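Local coordinates for protein ORF 37 (PDB 3FHD) that acts as a magnesium-binding endonuclease and exonuclease that cuts double- and single-stranded DNA and processes branched viral DNA intermediates for packaging, at residues 480-483 / 484-488; 169-172 / 173-177; 57-60 / 61-64. All coordinates share one frame; numbering follows the deposited sequence.

Contact 1. Residues 480-483 / 484-488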
# COMPACT_ATOMS: atom_id res chain seq x y z
N ASN A 480 12.30 -5.37 -14.69
CA ASN A 480 13.00 -4.97 -15.91
C ASN A 480 12.90 -3.46 -16.14
O ASN A 480 13.89 -2.83 -16.46
CB ASN A 480 12.46 -5.74 -17.13
CG ASN A 480 13.19 -7.06 -17.34
OD1 ASN A 480 14.10 -7.43 -16.58
ND2 ASN A 480 12.81 -7.77 -18.40
N PHE A 481 11.70 -2.89 -15.94
CA PHE A 481 11.50 -1.45 -16.09
C PHE A 481 12.30 -0.69 -15.01
O PHE A 481 12.91 0.31 -15.33
CB PHE A 481 10.00 -1.09 -16.07
CG PHE A 481 9.70 0.40 -16.01
CD1 PHE A 481 10.11 1.26 -17.04
CD2 PHE A 481 8.97 0.91 -14.95
CE1 PHE A 481 9.82 2.66 -16.98
CE2 PHE A 481 8.67 2.26 -14.86
CZ PHE A 481 9.09 3.15 -15.90
N TRP A 482 12.30 -1.17 -13.76
CA TRP A 482 13.18 -0.59 -12.72
C TRP A 482 14.67 -0.56 -13.16
O TRP A 482 15.36 0.47 -13.02
CB TRP A 482 13.02 -1.33 -11.38
CG TRP A 482 13.63 -0.56 -10.23
CD1 TRP A 482 12.97 0.28 -9.38
CD2 TRP A 482 15.02 -0.51 -9.85
NE1 TRP A 482 13.86 0.82 -8.46
CE2 TRP A 482 15.11 0.33 -8.71
CE3 TRP A 482 16.18 -1.13 -10.34
CZ2 TRP A 482 16.32 0.62 -8.09
CZ3 TRP A 482 17.39 -0.88 -9.69
CH2 TRP A 482 17.45 -0.01 -8.57
N SER A 483 15.15 -1.66 -13.70
CA SER A 483 16.55 -1.78 -14.10
C SER A 483 16.90 -0.84 -15.25
O SER A 483 17.93 -0.17 -15.22
CB SER A 483 16.83 -3.23 -14.50
OG SER A 483 16.57 -4.02 -13.36
N ARG A 484 16.02 -0.77 -16.25
CA ARG A 484 16.21 0.19 -17.35
C ARG A 484 16.24 1.65 -16.86
O ARG A 484 17.10 2.43 -17.29
CB ARG A 484 15.11 0.06 -18.40
CG ARG A 484 15.20 -1.18 -19.25
CD ARG A 484 14.32 -1.06 -20.50
NE ARG A 484 12.90 -0.76 -20.24
CZ ARG A 484 12.00 -1.65 -19.80
NH1 ARG A 484 12.36 -2.90 -19.53
NH2 ARG A 484 10.74 -1.27 -19.63
N SER A 485 15.30 1.99 -15.97
CA SER A 485 15.17 3.32 -15.41
C SER A 485 16.39 3.67 -14.54
O SER A 485 16.85 4.80 -14.62
CB SER A 485 13.88 3.45 -14.60
OG SER A 485 12.75 3.16 -15.41
N ALA A 486 16.88 2.71 -13.72
CA ALA A 486 18.12 2.89 -12.94
C ALA A 486 19.37 3.11 -13.83
O ALA A 486 20.17 3.97 -13.52
CB ALA A 486 18.37 1.73 -11.94
N LYS A 487 19.50 2.35 -14.91
CA LYS A 487 20.62 2.52 -15.84
C LYS A 487 20.53 3.87 -16.56
O LYS A 487 21.56 4.50 -16.80
CB LYS A 487 20.71 1.37 -16.86
CG LYS A 487 21.03 -0.02 -16.25
CD LYS A 487 20.96 -1.15 -17.28
CE LYS A 487 21.76 -2.37 -16.82
NZ LYS A 487 21.92 -3.42 -17.88
N ASP A 488 19.33 4.34 -16.90
CA ASP A 488 19.24 5.62 -17.64
C ASP A 488 19.36 6.83 -16.72
O ASP A 488 19.88 7.86 -17.12
CB ASP A 488 17.96 5.70 -18.48

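Contact 2. Residues 169-172 / 173-177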
# COMPACT_ATOMS: atom_id res chain seq x y z
N LYS A 169 2.07 2.57 -7.39
CA LYS A 169 2.74 2.77 -8.69
C LYS A 169 2.89 1.46 -9.47
O LYS A 169 3.39 1.46 -10.59
CB LYS A 169 4.15 3.33 -8.49
CG LYS A 169 4.17 4.80 -8.00
CD LYS A 169 5.58 5.26 -7.85
CE LYS A 169 5.64 6.43 -6.91
NZ LYS A 169 6.87 7.22 -7.20
N PHE A 170 2.44 0.35 -8.92
CA PHE A 170 2.72 -0.95 -9.58
C PHE A 170 2.05 -1.12 -10.98
O PHE A 170 2.68 -1.59 -11.94
CB PHE A 170 2.46 -2.13 -8.63
CG PHE A 170 2.93 -3.45 -9.19
CD1 PHE A 170 4.28 -3.72 -9.30
CD2 PHE A 170 2.01 -4.39 -9.63
CE1 PHE A 170 4.74 -4.95 -9.86
CE2 PHE A 170 2.44 -5.63 -10.19
CZ PHE A 170 3.81 -5.91 -10.30
N HIS A 171 0.77 -0.76 -11.09
CA HIS A 171 0.10 -0.78 -12.38
C HIS A 171 0.85 0.09 -13.43
O HIS A 171 1.10 -0.39 -14.55
CB HIS A 171 -1.37 -0.35 -12.26
CG HIS A 171 -2.10 -0.33 -13.57
ND1 HIS A 171 -2.37 0.84 -14.25
CD2 HIS A 171 -2.58 -1.33 -14.34
CE1 HIS A 171 -2.99 0.56 -15.38
NE2 HIS A 171 -3.13 -0.75 -15.46
N TRP A 172 1.24 1.31 -13.04
CA TRP A 172 1.98 2.25 -13.91
C TRP A 172 3.31 1.59 -14.38
O TRP A 172 3.64 1.62 -15.59
CB TRP A 172 2.19 3.60 -13.19
CG TRP A 172 3.24 4.44 -13.81
CD1 TRP A 172 3.10 5.30 -14.88
CD2 TRP A 172 4.62 4.47 -13.45
NE1 TRP A 172 4.33 5.86 -15.20
CE2 TRP A 172 5.27 5.37 -14.32
CE3 TRP A 172 5.38 3.80 -12.46
CZ2 TRP A 172 6.63 5.64 -14.23
CZ3 TRP A 172 6.73 4.09 -12.35
CH2 TRP A 172 7.35 4.98 -13.26
N ALA A 173 4.02 0.94 -13.44
CA ALA A 173 5.36 0.34 -13.74
C ALA A 173 5.24 -0.84 -14.71
O ALA A 173 6.17 -1.16 -15.45
CB ALA A 173 6.09 -0.08 -12.43
N VAL A 174 4.08 -1.51 -14.71
CA VAL A 174 3.88 -2.64 -15.63
C VAL A 174 3.25 -2.19 -16.97
O VAL A 174 3.70 -2.58 -18.05
CB VAL A 174 3.01 -3.75 -14.98
CG1 VAL A 174 2.61 -4.79 -16.06
CG2 VAL A 174 3.77 -4.45 -13.87
N LYS A 175 2.19 -1.38 -16.89
CA LYS A 175 1.31 -1.19 -18.04
C LYS A 175 1.51 0.16 -18.72
O LYS A 175 0.99 0.39 -19.81
CB LYS A 175 -0.17 -1.31 -17.65
CG LYS A 175 -0.67 -2.74 -17.34
CD LYS A 175 -0.19 -3.76 -18.39
CE LYS A 175 -1.24 -4.80 -18.73
NZ LYS A 175 -0.61 -6.14 -19.02
N GLN A 176 2.20 1.07 -18.05
CA GLN A 176 2.21 2.44 -18.55
C GLN A 176 3.62 2.95 -18.82
O GLN A 176 3.95 3.25 -19.98
CB GLN A 176 1.40 3.36 -17.60
CG GLN A 176 -0.10 3.10 -17.55
CD GLN A 176 -0.83 4.04 -16.58
OE1 GLN A 176 -0.31 4.39 -15.53
NE2 GLN A 176 -2.02 4.50 -16.97
N GLN A 177 4.44 3.06 -17.76
CA GLN A 177 5.87 3.43 -17.91
C GLN A 177 6.09 4.83 -18.53
O GLN A 177 7.14 5.12 -19.11
CB GLN A 177 6.62 2.32 -18.66
CG GLN A 177 6.36 0.90 -18.05
CD GLN A 177 7.21 -0.21 -18.66
OE1 GLN A 177 7.86 -0.01 -19.68
NE2 GLN A 177 7.18 -1.39 -18.05
O HOH W 1 -1.75 3.41 -12.92

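Contact 3. Residues 57-60 / 61-64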
# COMPACT_ATOMS: atom_id res chain seq x y z
N LEU A 57 16.86 13.66 1.38
CA LEU A 57 17.46 12.47 1.99
C LEU A 57 17.03 11.19 1.24
O LEU A 57 17.06 10.11 1.79
CB LEU A 57 17.08 12.40 3.47
CG LEU A 57 17.56 13.60 4.35
CD1 LEU A 57 17.31 13.31 5.82
CD2 LEU A 57 19.02 13.91 4.12
N SER A 58 16.63 11.36 -0.02
CA SER A 58 16.12 10.27 -0.88
C SER A 58 17.24 9.34 -1.41
O SER A 58 18.40 9.73 -1.47
CB SER A 58 15.38 10.91 -2.07
OG SER A 58 16.31 11.56 -2.91
N PHE A 59 16.88 8.15 -1.84
CA PHE A 59 17.82 7.23 -2.51
C PHE A 59 18.44 7.92 -3.76
O PHE A 59 19.62 7.76 -4.02
CB PHE A 59 17.05 5.98 -2.93
CG PHE A 59 17.93 4.77 -3.37
CD1 PHE A 59 19.07 4.41 -2.67
CD2 PHE A 59 17.52 3.96 -4.42
CE1 PHE A 59 19.87 3.30 -3.08
CE2 PHE A 59 18.32 2.81 -4.82
CZ PHE A 59 19.46 2.49 -4.12
N SER A 60 17.64 8.66 -4.52
CA SER A 60 18.13 9.33 -5.74
C SER A 60 19.24 10.33 -5.42
O SER A 60 20.30 10.31 -6.08
CB SER A 60 16.96 9.98 -6.52
OG SER A 60 15.98 9.00 -6.88
N LYS A 61 19.03 11.18 -4.41
CA LYS A 61 20.03 12.16 -4.03
C LYS A 61 21.27 11.48 -3.42
O LYS A 61 22.39 11.94 -3.60
CB LYS A 61 19.45 13.20 -3.07
CG LYS A 61 18.33 14.09 -3.66
CD LYS A 61 18.80 14.93 -4.83
CE LYS A 61 17.84 16.13 -5.10
NZ LYS A 61 16.38 15.74 -5.16
N PHE A 62 21.05 10.41 -2.66
CA PHE A 62 22.15 9.54 -2.22
C PHE A 62 23.05 9.09 -3.42
O PHE A 62 24.27 9.28 -3.40
CB PHE A 62 21.56 8.36 -1.42
CG PHE A 62 22.56 7.30 -1.05
CD1 PHE A 62 23.46 7.51 -0.01
CD2 PHE A 62 22.58 6.10 -1.73
CE1 PHE A 62 24.38 6.51 0.34
CE2 PHE A 62 23.49 5.09 -1.39
CZ PHE A 62 24.39 5.30 -0.36
N LEU A 63 22.46 8.52 -4.46
CA LEU A 63 23.22 7.96 -5.57
C LEU A 63 23.88 9.03 -6.45
O LEU A 63 24.83 8.74 -7.21
CB LEU A 63 22.31 7.05 -6.43
CG LEU A 63 21.75 5.81 -5.74
CD1 LEU A 63 20.85 5.05 -6.74
CD2 LEU A 63 22.89 4.95 -5.21
N LYS A 64 23.40 10.26 -6.32
CA LYS A 64 23.87 11.41 -7.11
C LYS A 64 24.97 12.15 -6.36
O LYS A 64 25.64 13.00 -6.94
CB LYS A 64 22.72 12.38 -7.43
CG LYS A 64 21.70 11.84 -8.46
CD LYS A 64 22.04 12.32 -9.84
CE LYS A 64 21.38 11.50 -10.95
NZ LYS A 64 21.16 12.39 -12.15
O HOH W 2 14.93 13.44 -4.03

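Contact 1. Residues 480-483 / 484-488
The carbonyl oxygen of Phe481 is gripped twice by Ser485. Ser485 OG donates to Phe481 O at 2.9 Å, and Ser485 N donates to the same Phe481 O at 3.0 Å. They come from opposite faces of the carbonyl plane. The hydroxyl lies well above that plane, 37° out of it. OG stands beside its own backbone N (chi1 -58°), which turns it back along the helix. There it also rests over one face of the Phe481 ring, toward the rim, with Ser485 OG 3.4 Å from Phe481 CE1. Arg484 bends at chi3 and folds its guanidinium back over the preceding turn. One guanidinium face lies on Phe481 CA. Arg484 NH2 sits at the edge of the phenyl ring, 3.6 Å from Phe481 CB, and the two planes are 47° apart. On another side, the methyl of Ala486 makes a CH-pi contact over the six-membered ring of Trp482, with CB 4.0 Å from the centroid. All these pairs are helical i to i+3 or i+4 neighbours within helix 468-489. The buried Trp482 hydrogen-bonds through NE1 to Gly163 O and meets Phe184 edge-to-face. Phe481 packs on Ile183, so this turn lies against the loop that follows helix 170-175.

Contact 2. Residues 169-172 / 173-177
Val174 CG2 sits over one face of the Phe170 ring, 4.2 Å from its centroid, in a CH-pi contact within the buried part of this short helix. CG2 points back along the helix because it stands anti to the carbonyl carbon of Val174. Phe170 also touches Ala478 and Leu401, so the ring is packed between helices 468-489 and 394-412. Trp172 is buried as well. Gln177 CA lies over one face of its indole, 3.8 Å above the plane, and the indole NE1 is bonded to Asn178 O. Helix 170-175 ends here. Trp172 O takes two backbone N-H groups from opposite faces of its carbonyl plane, Gln176 N at 2.9 Å and Gln177 N at 2.7 Å. Trp172 O thus holds both an i+4 and an i+5 N-H, a wider last turn at the helix C-terminus. Gln177, with positive phi (62°), turns the chain away. Its amide turns back, and Gln177 NE2 donates to Ala173 O at 2.8 Å. The outer side is looser and wetter. Lys175 rests CB and CG on the face of the His171 imidazole, with CB 4.1 Å from the centroid; the bent chain beyond them leads away. Gln176 OE1 reaches the edge of the Trp172 indole, with ring and amide planes 77° apart. A water in the plane of the imidazole joins His171 ND1, at 3.0 Å, to Gln176 OE1.

Contact 3. Residues 57-60 / 61-64
Ser58 OG stands between its own backbone N and carbonyl carbon (chi1 69°), and this turns the hydroxyl toward Lys61 N. Phe59 takes the other course. Its CG is anti to the backbone N (chi1 -167°), which carries the ring along the helix toward Phe62 and Leu63. Ser58 is the N-cap of helix 59-64. Ser58 OG accepts from Lys61 N at 3.1 Å in a nearly straight bond, with an angle of 166° at the hydrogen. Its carbonyl accepts the first i+4 bond, from Phe62 N. The Lys61 side chain starts close by, with CG 3.3 Å from Ser58 OG, and its chain bends at chi2 and chi4. A water joins its end back to the cap: it lies 2.6 Å from Ser58 OG and accepts from Lys61 NZ at 2.9 Å. The other side is apolar and buried. Leu63 CD1 sits over one face of the Phe59 ring, 4.0 Å from the centroid and close to the ring normal, as a CH-pi contact. Phe62 meets the same ring obliquely, Phe62 CD2 being 4.0 Å from Phe59 CD1. Phe59 also forms a cation-pi pair with Arg85 and meets Tyr88, while Phe62 and Leu63 touch Leu84, all on helix 83-100. Ser60 OG is bonded to Asp162 OD2. The chemistry implies a short helix with two distinct faces: a serine caps the N-H of Lys61, the exposed lysine is tied to that cap through water, and the apolar group of Phe59, Phe62 and Leu63 faces helix 83-100.

How the contacts relate
Contacts 1 and 2 touch. Contact 3 touches neither, though its nearest atoms are about 4 Å from contact 1, and Phe184 lies against both Trp482 and Ser60. The Phe481 ring of contact 1 meets the Trp172 indole of contact 2 edge-to-face, and Gln177 packs against Phe481 and Arg484. Helix 468-489 and helix 170-175 are joined in this way. Contact 3 packs on helix 83-100 instead. It is mostly buried, whereas the other two each pair a buried side with an exposed one. Contact 1 lies in the last turns of a long helix, contact 2 at a helix C-terminus and contact 3 at an N-terminus. Their polar chemistry follows: a doubly held carbonyl, a shared closing carbonyl, and a side-chain cap.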